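PDB 1YAC: YCAC GENE product from Escherichia coli, which forms an octamer and is probably a hydrolase of the isochorismatase family, its specificity unknown. Local coordinates for residues Val6-Lys10 and Asn11-Val15; Arg29-Glu32 and Pro33-Lys37; Gly66-Val69 and Pro70-Ala74; Phe134-Thr137 and Asp138-Gly141; Ala181-Ala184 and Thr185-Ser188. All coordinates share one frame; numbering follows the deposited sequence.

Contact 1: residues Val6-Lys10 and Asn11-Val15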
# COMPACT_ATOMS: atom_id res chain seq x y z
N VAL A 6 3.32 -32.44 11.18
CA VAL A 6 2.18 -33.15 10.59
C VAL A 6 2.11 -32.67 9.13
O VAL A 6 1.46 -31.67 8.80
CB VAL A 6 0.86 -32.82 11.36
CG1 VAL A 6 -0.34 -33.57 10.75
CG2 VAL A 6 1.02 -33.19 12.82
N ARG A 7 2.84 -33.37 8.27
CA ARG A 7 2.91 -33.03 6.86
C ARG A 7 1.99 -33.81 5.94
O ARG A 7 1.67 -34.97 6.21
CB ARG A 7 4.35 -33.11 6.36
CG ARG A 7 5.04 -34.46 6.52
CD ARG A 7 6.35 -34.41 5.73
NE ARG A 7 7.23 -35.56 5.97
CZ ARG A 7 8.41 -35.71 5.38
NH1 ARG A 7 8.87 -34.80 4.53
NH2 ARG A 7 9.15 -36.78 5.63
N LEU A 8 1.56 -33.15 4.87
CA LEU A 8 0.67 -33.75 3.88
C LEU A 8 1.26 -35.03 3.32
O LEU A 8 2.45 -35.11 3.02
CB LEU A 8 0.38 -32.77 2.75
CG LEU A 8 -0.54 -31.61 3.13
CD1 LEU A 8 -0.56 -30.57 1.98
CD2 LEU A 8 -1.95 -32.13 3.42
N ASP A 9 0.39 -36.02 3.21
CA ASP A 9 0.72 -37.35 2.72
C ASP A 9 -0.23 -37.58 1.56
O ASP A 9 -1.44 -37.69 1.75
CB ASP A 9 0.47 -38.33 3.86
CG ASP A 9 0.78 -39.77 3.50
OD1 ASP A 9 0.90 -40.12 2.30
OD2 ASP A 9 0.89 -40.58 4.45
N LYS A 10 0.32 -37.71 0.35
CA LYS A 10 -0.52 -37.89 -0.84
C LYS A 10 -1.43 -39.12 -0.80
O LYS A 10 -2.32 -39.23 -1.62
CB LYS A 10 0.30 -37.90 -2.12
CG LYS A 10 1.28 -39.05 -2.25
CD LYS A 10 1.87 -39.08 -3.64
CE LYS A 10 2.79 -40.30 -3.80
NZ LYS A 10 3.16 -40.55 -5.23
N ASN A 11 -1.20 -40.02 0.16
CA ASN A 11 -2.03 -41.19 0.31
C ASN A 11 -3.03 -41.07 1.45
O ASN A 11 -3.85 -41.94 1.64
CB ASN A 11 -1.14 -42.41 0.54
CG ASN A 11 -0.27 -42.84 -0.64
OD1 ASN A 11 0.66 -42.20 -1.04
ND2 ASN A 11 -0.64 -43.94 -1.24
N ASP A 12 -2.95 -39.98 2.19
CA ASP A 12 -3.86 -39.79 3.30
C ASP A 12 -4.52 -38.41 3.31
O ASP A 12 -4.93 -37.90 4.36
CB ASP A 12 -3.14 -40.01 4.65
CG ASP A 12 -4.07 -40.45 5.76
OD1 ASP A 12 -5.25 -40.78 5.51
OD2 ASP A 12 -3.61 -40.46 6.90
N ALA A 13 -4.74 -37.85 2.12
CA ALA A 13 -5.34 -36.52 2.00
C ALA A 13 -6.45 -36.41 0.97
O ALA A 13 -6.38 -37.00 -0.11
CB ALA A 13 -4.24 -35.49 1.66
N ALA A 14 -7.49 -35.66 1.33
CA ALA A 14 -8.61 -35.41 0.42
C ALA A 14 -8.69 -33.89 0.25
O ALA A 14 -8.25 -33.12 1.11
CB ALA A 14 -9.91 -35.94 0.99
N VAL A 15 -9.22 -33.46 -0.89
CA VAL A 15 -9.35 -32.04 -1.17
C VAL A 15 -10.81 -31.63 -1.16
O VAL A 15 -11.64 -32.31 -1.79
CB VAL A 15 -8.72 -31.71 -2.55
CG1 VAL A 15 -8.92 -30.22 -2.90
CG2 VAL A 15 -7.24 -32.04 -2.53
O HOH W 1 -4.93 -39.30 -0.73
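Asp12 N donates to Asp9 O at 2.8 Å, the bond that closes a type I beta turn from Asp9 to Asp12 and brings the chain into strand 13-18. The amide comes in from above the plane of the carbonyl, 51° out of it. Asp9 serves the turn a second time through its side chain: OD1 accepts from Asn11 N at 3.0 Å, an Asx turn laid over the beta turn. The carboxylate can reach forward over the turn because CG stands anti to the Asp9 N (chi1 -180°), which turns it beside its own carbonyl. OD1 also lies 3.5 Å from Asn11 CB, with the carboxylate and amide planes 59° apart. Were Asp9 a leucine, the Asn11 amide would probably lose this acceptor and the turn be less firmly set. At the corner of the turn, Lys10 and Asn11 lie side by side, pointing the same way, Asn11 OD1 resting 3.4 Å from Lys10 CG. Water 1 ties the turn to the strand, donating to Lys10 O and to Ala13 O, each at 2.8 Å. Asp12 turns its carboxylate elsewhere, OD1 accepting from Lys106 N, while Leu8 CD2 packs loosely on Ala13 CB. One aspartate thus supplies both acceptors of the turn, its carbonyl and its carboxylate each taking an amide, at the point where loop gives way to the sheet.

Contact 2: residues Arg29-Glu32 and Pro33-Lys37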
# COMPACT_ATOMS: atom_id res chain seq x y z
N ARG A 29 -12.32 -9.88 -3.09
CA ARG A 29 -11.55 -8.68 -3.39
C ARG A 29 -10.27 -8.62 -2.59
O ARG A 29 -9.50 -7.65 -2.73
CB ARG A 29 -12.39 -7.42 -3.14
CG ARG A 29 -13.57 -7.24 -4.08
CD ARG A 29 -14.38 -5.99 -3.76
NE ARG A 29 -15.46 -5.79 -4.73
CZ ARG A 29 -15.32 -5.17 -5.91
NH1 ARG A 29 -14.13 -4.68 -6.28
NH2 ARG A 29 -16.36 -5.08 -6.73
N ASP A 30 -10.00 -9.63 -1.75
CA ASP A 30 -8.76 -9.60 -0.97
C ASP A 30 -7.58 -10.14 -1.79
O ASP A 30 -6.42 -9.91 -1.47
CB ASP A 30 -8.91 -10.31 0.39
CG ASP A 30 -8.94 -11.82 0.26
OD1 ASP A 30 -9.63 -12.30 -0.65
OD2 ASP A 30 -8.25 -12.52 1.06
N ILE A 31 -7.89 -10.87 -2.86
CA ILE A 31 -6.86 -11.40 -3.75
C ILE A 31 -7.35 -11.00 -5.15
O ILE A 31 -8.50 -11.31 -5.50
CB ILE A 31 -6.75 -12.95 -3.68
CG1 ILE A 31 -6.31 -13.38 -2.27
CG2 ILE A 31 -5.74 -13.45 -4.72
CD1 ILE A 31 -6.25 -14.89 -2.11
N GLU A 32 -6.52 -10.30 -5.93
CA GLU A 32 -6.91 -9.84 -7.26
C GLU A 32 -7.30 -11.03 -8.13
O GLU A 32 -6.71 -12.11 -8.02
CB GLU A 32 -5.85 -8.91 -7.88
CG GLU A 32 -4.60 -9.56 -8.38
CD GLU A 32 -4.66 -9.99 -9.85
OE1 GLU A 32 -5.56 -9.55 -10.63
OE2 GLU A 32 -3.77 -10.78 -10.21
N PRO A 33 -8.27 -10.84 -9.04
CA PRO A 33 -8.77 -11.89 -9.92
C PRO A 33 -7.84 -12.72 -10.79
O PRO A 33 -8.07 -13.92 -10.93
CB PRO A 33 -9.87 -11.17 -10.72
CG PRO A 33 -9.38 -9.75 -10.77
CD PRO A 33 -8.87 -9.53 -9.38
N ASP A 34 -6.82 -12.11 -11.40
CA ASP A 34 -5.93 -12.90 -12.26
C ASP A 34 -5.15 -13.91 -11.41
O ASP A 34 -5.05 -15.09 -11.77
CB ASP A 34 -4.98 -11.98 -13.03
CG ASP A 34 -5.73 -10.98 -13.93
OD1 ASP A 34 -6.83 -11.30 -14.44
OD2 ASP A 34 -5.22 -9.87 -14.09
N LYS A 35 -4.63 -13.45 -10.28
CA LYS A 35 -3.92 -14.32 -9.35
C LYS A 35 -4.88 -15.35 -8.73
O LYS A 35 -4.57 -16.54 -8.67
CB LYS A 35 -3.28 -13.49 -8.23
CG LYS A 35 -2.55 -14.35 -7.19
CD LYS A 35 -1.87 -13.50 -6.12
CE LYS A 35 -0.84 -12.57 -6.73
NZ LYS A 35 0.16 -13.32 -7.55
N PHE A 36 -6.06 -14.90 -8.32
CA PHE A 36 -7.02 -15.82 -7.71
C PHE A 36 -7.44 -16.94 -8.64
O PHE A 36 -7.47 -18.11 -8.23
CB PHE A 36 -8.26 -15.10 -7.18
CG PHE A 36 -9.07 -15.93 -6.21
CD1 PHE A 36 -8.50 -16.37 -5.01
CD2 PHE A 36 -10.37 -16.32 -6.52
CE1 PHE A 36 -9.21 -17.20 -4.13
CE2 PHE A 36 -11.10 -17.15 -5.63
CZ PHE A 36 -10.51 -17.59 -4.44
N LYS A 37 -7.75 -16.59 -9.89
CA LYS A 37 -8.15 -17.60 -10.86
C LYS A 37 -7.02 -18.62 -11.05
O LYS A 37 -7.27 -19.83 -11.01
CB LYS A 37 -8.50 -16.97 -12.22
CG LYS A 37 -8.81 -18.02 -13.28
CD LYS A 37 -8.81 -17.45 -14.70
CE LYS A 37 -8.98 -18.58 -15.71
NZ LYS A 37 -8.87 -18.08 -17.10
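Glu32 and the residues after it form an N-terminal helix cap, at the point where the loop following strand 13-18 enters helix 33-49. Glu32 is the N-cap and takes two amides of the first turn: OE1 accepts from Asp34 N at 3.0 Å and OE2 from Lys35 N at 2.8 Å. Both donors meet the carboxylate from above its plane. The side chain folds over the helix end because CG sits between the backbone N and the carbonyl carbon (chi1 74°) and the chain then bends. Meanwhile Glu32 O receives Phe36 N at 2.9 Å, starting the regular helical bonding. With an alanine replacing Glu32, the amides of Asp34 and Lys35 are likely to lose their capping acceptors. Ile31 and Phe36 add a hydrophobic staple across the cap, CG2 of Ile31 lying 3.9 Å from CB of Phe36 and the two side chains crossing at about a right angle. From a neighbouring subunit, that subunit's own Lys35 forms salt bridges to both Glu32 and Asp34, which probably eases the closeness of the two acids. Inward, the Phe36 ring packs on Leu25 and Val28 and against the loop that follows strand 132-136.

Contact 3: residues Gly66-Val69 and Pro70-Ala74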
# COMPACT_ATOMS: atom_id res chain seq x y z
N GLY A 66 -24.74 -18.39 -8.10
CA GLY A 66 -24.28 -18.89 -9.38
C GLY A 66 -23.73 -20.30 -9.36
O GLY A 66 -23.52 -20.88 -8.30
N PRO A 67 -23.46 -20.85 -10.55
CA PRO A 67 -22.93 -22.20 -10.72
C PRO A 67 -21.47 -22.30 -10.35
O PRO A 67 -20.76 -21.29 -10.30
CB PRO A 67 -23.13 -22.45 -12.21
CG PRO A 67 -22.89 -21.11 -12.80
CD PRO A 67 -23.64 -20.19 -11.86
N LEU A 68 -21.01 -23.52 -10.11
CA LEU A 68 -19.61 -23.77 -9.81
C LEU A 68 -18.85 -23.37 -11.08
O LEU A 68 -19.34 -23.59 -12.19
CB LEU A 68 -19.41 -25.26 -9.53
CG LEU A 68 -17.98 -25.68 -9.14
CD1 LEU A 68 -17.64 -25.14 -7.76
CD2 LEU A 68 -17.88 -27.20 -9.17
N VAL A 69 -17.67 -22.77 -10.93
CA VAL A 69 -16.92 -22.40 -12.13
C VAL A 69 -16.73 -23.68 -12.96
O VAL A 69 -16.34 -24.72 -12.43
CB VAL A 69 -15.57 -21.73 -11.79
CG1 VAL A 69 -15.82 -20.39 -11.11
CG2 VAL A 69 -14.70 -22.63 -10.91
N PRO A 70 -17.00 -23.60 -14.27
CA PRO A 70 -16.90 -24.70 -15.23
C PRO A 70 -15.64 -25.57 -15.17
O PRO A 70 -15.73 -26.80 -15.32
CB PRO A 70 -17.04 -24.00 -16.58
CG PRO A 70 -17.92 -22.85 -16.26
CD PRO A 70 -17.32 -22.34 -14.98
N GLU A 71 -14.49 -24.96 -14.94
CA GLU A 71 -13.24 -25.70 -14.88
C GLU A 71 -13.26 -26.83 -13.86
O GLU A 71 -12.88 -27.96 -14.18
CB GLU A 71 -12.05 -24.78 -14.59
CG GLU A 71 -11.68 -23.84 -15.72
CD GLU A 71 -12.39 -22.50 -15.65
OE1 GLU A 71 -13.35 -22.38 -14.85
OE2 GLU A 71 -11.98 -21.56 -16.36
N LEU A 72 -13.74 -26.54 -12.66
CA LEU A 72 -13.77 -27.55 -11.60
C LEU A 72 -14.74 -28.68 -11.93
O LEU A 72 -14.42 -29.86 -11.78
CB LEU A 72 -14.10 -26.89 -10.26
CG LEU A 72 -13.06 -25.86 -9.82
CD1 LEU A 72 -13.47 -25.19 -8.50
CD2 LEU A 72 -11.69 -26.53 -9.67
N LYS A 73 -15.91 -28.30 -12.41
CA LYS A 73 -16.94 -29.26 -12.80
C LYS A 73 -16.39 -30.20 -13.87
O LYS A 73 -16.53 -31.43 -13.79
CB LYS A 73 -18.11 -28.46 -13.38
CG LYS A 73 -19.44 -29.16 -13.41
CD LYS A 73 -20.48 -28.13 -13.82
CE LYS A 73 -20.42 -26.92 -12.88
NZ LYS A 73 -20.93 -25.65 -13.51
N ALA A 74 -15.72 -29.62 -14.87
CA ALA A 74 -15.13 -30.38 -15.97
C ALA A 74 -13.97 -31.27 -15.52
O ALA A 74 -13.79 -32.37 -16.03
CB ALA A 74 -14.66 -29.42 -17.07
O HOH W 2 -22.83 -25.63 -10.94
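Leu68 and Leu72 cross at about a right angle where helix 70-75 begins, while Val69 and Leu72 lie side by side and point the same way. This is a helix start with Val69 as N-cap and Pro70 opening the first turn, in the isochorismatase-type alpha-beta fold. Leu68 extends its CG anti to the backbone N (chi1 -178°), which carries CD2 to 3.9 Å from Leu72 CB. Val69 comes alongside instead: CG2 stands 3.7 Å from Leu72 CD1. Leu72 is thus held by two side chains of the preceding loop, one across it and one alongside. Leu68 packs on Leu56 and Thr58 of strand 54-59, while Val69 touches Leu25 of a loop. The backbone bond from Leu72 N to Val69 O is weak. Glu71, bent at chi2, brings OE1 to 3.8 Å from Val69 CB, while OE2 forms a salt bridge with Arg195 of a neighbouring subunit. Lys73 bends at chi3 and lays its CE 3.9 Å from Leu68 CB, delivering its ammonium to the loop: NZ donates to Leu68 O at 2.9 Å, tilted 24° from the carbonyl plane.

Contact 4: residues Phe134-Thr137 and Asp138-Gly141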
# COMPACT_ATOMS: atom_id res chain seq x y z
N PHE A 134 -5.72 -28.58 6.58
CA PHE A 134 -4.75 -27.74 5.90
C PHE A 134 -5.57 -26.77 5.03
O PHE A 134 -6.28 -27.20 4.11
CB PHE A 134 -3.84 -28.61 5.02
CG PHE A 134 -3.05 -29.64 5.78
CD1 PHE A 134 -3.65 -30.80 6.25
CD2 PHE A 134 -1.69 -29.46 6.01
CE1 PHE A 134 -2.91 -31.78 6.93
CE2 PHE A 134 -0.94 -30.41 6.68
CZ PHE A 134 -1.55 -31.58 7.14
N VAL A 135 -5.50 -25.48 5.33
CA VAL A 135 -6.24 -24.47 4.59
C VAL A 135 -5.37 -23.86 3.49
O VAL A 135 -4.22 -23.48 3.76
CB VAL A 135 -6.71 -23.34 5.55
CG1 VAL A 135 -7.36 -22.20 4.78
CG2 VAL A 135 -7.66 -23.93 6.58
N VAL A 136 -5.86 -23.83 2.26
CA VAL A 136 -5.10 -23.23 1.16
C VAL A 136 -5.53 -21.77 1.12
O VAL A 136 -6.51 -21.40 0.47
CB VAL A 136 -5.37 -23.93 -0.18
CG1 VAL A 136 -4.31 -23.55 -1.18
CG2 VAL A 136 -5.37 -25.44 -0.01
N THR A 137 -4.77 -20.92 1.80
CA THR A 137 -5.10 -19.51 1.94
C THR A 137 -5.04 -18.68 0.67
O THR A 137 -5.64 -17.60 0.61
CB THR A 137 -4.22 -18.84 3.02
OG1 THR A 137 -2.85 -18.91 2.63
CG2 THR A 137 -4.40 -19.54 4.36
N ASP A 138 -4.26 -19.12 -0.31
CA ASP A 138 -4.19 -18.38 -1.57
C ASP A 138 -5.18 -18.87 -2.64
O ASP A 138 -5.22 -18.31 -3.73
CB ASP A 138 -2.75 -18.23 -2.08
CG ASP A 138 -2.10 -19.54 -2.48
OD1 ASP A 138 -2.65 -20.63 -2.18
OD2 ASP A 138 -1.02 -19.47 -3.10
N ALA A 139 -5.97 -19.89 -2.30
CA ALA A 139 -7.01 -20.40 -3.20
C ALA A 139 -8.39 -20.21 -2.53
O ALA A 139 -9.39 -20.81 -2.94
CB ALA A 139 -6.78 -21.87 -3.54
N SER A 140 -8.42 -19.42 -1.45
CA SER A 140 -9.64 -19.10 -0.72
C SER A 140 -9.75 -17.59 -0.80
O SER A 140 -8.74 -16.90 -0.71
CB SER A 140 -9.53 -19.54 0.74
OG SER A 140 -9.37 -20.96 0.82
N GLY A 141 -10.96 -17.06 -1.00
CA GLY A 141 -11.09 -15.62 -1.15
C GLY A 141 -12.18 -15.00 -0.31
O GLY A 141 -13.15 -15.66 0.07
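Asp138 leads the segment that leaves strand 132-136, and its side chain passes obliquely by Val136, OD1 lying 3.5 Å from CG1. CG of this aspartate stands between its own N and carbonyl carbon (chi1 66°), bringing the carboxylate back over the strand end, where OD1 also accepts from Trp165 N. OD1, though buried, thus has a donor. Ala139 comes next and completes a type I beta turn: its N donates to Val136 O at 3.2 Å, from above the carbonyl plane. Its methyl group meets Val136 CG1 at 3.8 Å, so the same valine serves the turn with both its backbone and its side chain. Ser140 follows and makes the second grip on that oxygen, OG donating to Val136 O at 2.9 Å. The two donors reach the carbonyl from opposite faces of its plane, and together they satisfy this buried oxygen at the strand end. Ser140 OG also accepts from Gly112 N, so that one hydroxyl joins the end of strand 107-112 to the end of its neighbour. Outside the two segments, Ala139 O takes a hydrogen bond from His20 NE2, and Thr137 OG1 is bonded to Ser150 of a neighbouring subunit. The whole is a buried turn at the C-terminal end of an interior strand of a parallel sheet, between strands 107-112 and 161-163, as expected for the three-layer alpha-beta-alpha sandwich, in which strand ends give way to loops before the next helix.

Contact 5: residues Ala181-Ala184 and Thr185-Ser188. Unlike the reference sequence in segment 181-184: Ala181 (reference Glu).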
# COMPACT_ATOMS: atom_id res chain seq x y z
N ALA A 181 8.84 -34.28 -14.92
CA ALA A 181 8.02 -33.63 -15.94
C ALA A 181 6.63 -33.23 -15.45
O ALA A 181 6.16 -32.14 -15.75
CB ALA A 181 7.92 -34.52 -17.17
N GLY A 182 6.00 -34.11 -14.69
CA GLY A 182 4.67 -33.84 -14.17
C GLY A 182 4.61 -32.63 -13.26
O GLY A 182 3.76 -31.75 -13.44
N LEU A 183 5.50 -32.59 -12.27
CA LEU A 183 5.51 -31.46 -11.34
C LEU A 183 5.92 -30.19 -12.07
O LEU A 183 5.34 -29.13 -11.87
CB LEU A 183 6.48 -31.72 -10.19
CG LEU A 183 6.33 -30.78 -8.99
CD1 LEU A 183 5.04 -31.12 -8.24
CD2 LEU A 183 7.55 -30.92 -8.07
N ALA A 184 6.92 -30.31 -12.95
CA ALA A 184 7.41 -29.19 -13.73
C ALA A 184 6.29 -28.58 -14.57
O ALA A 184 6.22 -27.36 -14.72
CB ALA A 184 8.56 -29.63 -14.63
N THR A 185 5.44 -29.43 -15.13
CA THR A 185 4.32 -28.97 -15.94
C THR A 185 3.33 -28.18 -15.09
O THR A 185 2.89 -27.10 -15.49
CB THR A 185 3.61 -30.16 -16.65
OG1 THR A 185 4.52 -30.76 -17.58
CG2 THR A 185 2.38 -29.69 -17.42
N LEU A 186 3.03 -28.70 -13.91
CA LEU A 186 2.10 -28.04 -12.99
C LEU A 186 2.65 -26.65 -12.65
O LEU A 186 1.93 -25.65 -12.69
CB LEU A 186 1.94 -28.86 -11.70
CG LEU A 186 1.09 -28.23 -10.58
CD1 LEU A 186 -0.38 -28.30 -10.94
CD2 LEU A 186 1.35 -28.96 -9.25
N PHE A 187 3.94 -26.59 -12.33
CA PHE A 187 4.58 -25.32 -11.97
C PHE A 187 4.62 -24.35 -13.15
O PHE A 187 4.28 -23.17 -13.02
CB PHE A 187 5.99 -25.58 -11.43
CG PHE A 187 6.02 -26.28 -10.09
CD1 PHE A 187 4.85 -26.49 -9.35
CD2 PHE A 187 7.23 -26.72 -9.57
CE1 PHE A 187 4.89 -27.13 -8.11
CE2 PHE A 187 7.28 -27.36 -8.33
CZ PHE A 187 6.11 -27.56 -7.60
N SER A 188 5.02 -24.85 -14.31
CA SER A 188 5.10 -24.02 -15.50
C SER A 188 3.73 -23.42 -15.88
O SER A 188 3.64 -22.25 -16.28
CB SER A 188 5.67 -24.84 -16.67
OG SER A 188 5.77 -24.07 -17.86
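Leu183 and Phe187, one helical turn apart, bring their side chains together obliquely: CG of Leu183 stands 3.9 Å from the centroid of the Phe187 ring, 27° off its normal, a CH-pi contact over the face. The branches share in it, with Leu183 CD2 3.6 Å from Phe187 CE2. Leu183 O faces the same side of the ring, offset toward its rim, while also accepting from Phe187 N at 2.9 Å. The ring is placed there because CG of Phe187 lies beside the backbone N (chi1 -69°), which folds it back along the helix toward Leu183. On another flank, Thr185 doubles the bond to the preceding turn: both its N, at 2.9 Å, and its OG1, at 2.8 Å, donate to Ala181 O. They come from opposite faces of the carbonyl plane, so the hydroxyl is tied down to the helix itself. Farther out, helix 165-173 supports the packing through Ala169 and Cys170, which touch Phe187, and Phe166 meets the Phe187 ring with planes at about 45°. Leu183 and Ala184 also touch Trp176, and Ser188 OG is bonded to Arg195 NE of the helix that follows. The chemistry implies a helix with two faces: an apolar one carrying Leu183, Leu186 and Phe187 into the protein, and a more exposed one where Thr185 OG1 gives its hydrogen to Ala181 O, a backbone oxygen of its own helix.

Overall arrangement
All five contacts are local and follow one another along the chain, none nesting in or crossing another. Contact 1 turns the N-terminal loop into strand 13-18; contacts 2 and 3 each close a loop onto the start of a helix, 33-49 and 70-75; contact 4 bends the chain away from strand 132-136. Space then ties them: Leu8 of contact 1 packs on Phe134 of contact 4, and Phe36 of contact 2 lies against Ser140 and Gly141, so contact 4 lies between the two. Contacts 2 and 3 come loosely together at Lys37 and Glu71. Contact 5, on helix 180-190, stays apart, its nearest atoms about 10 Å from contact 1.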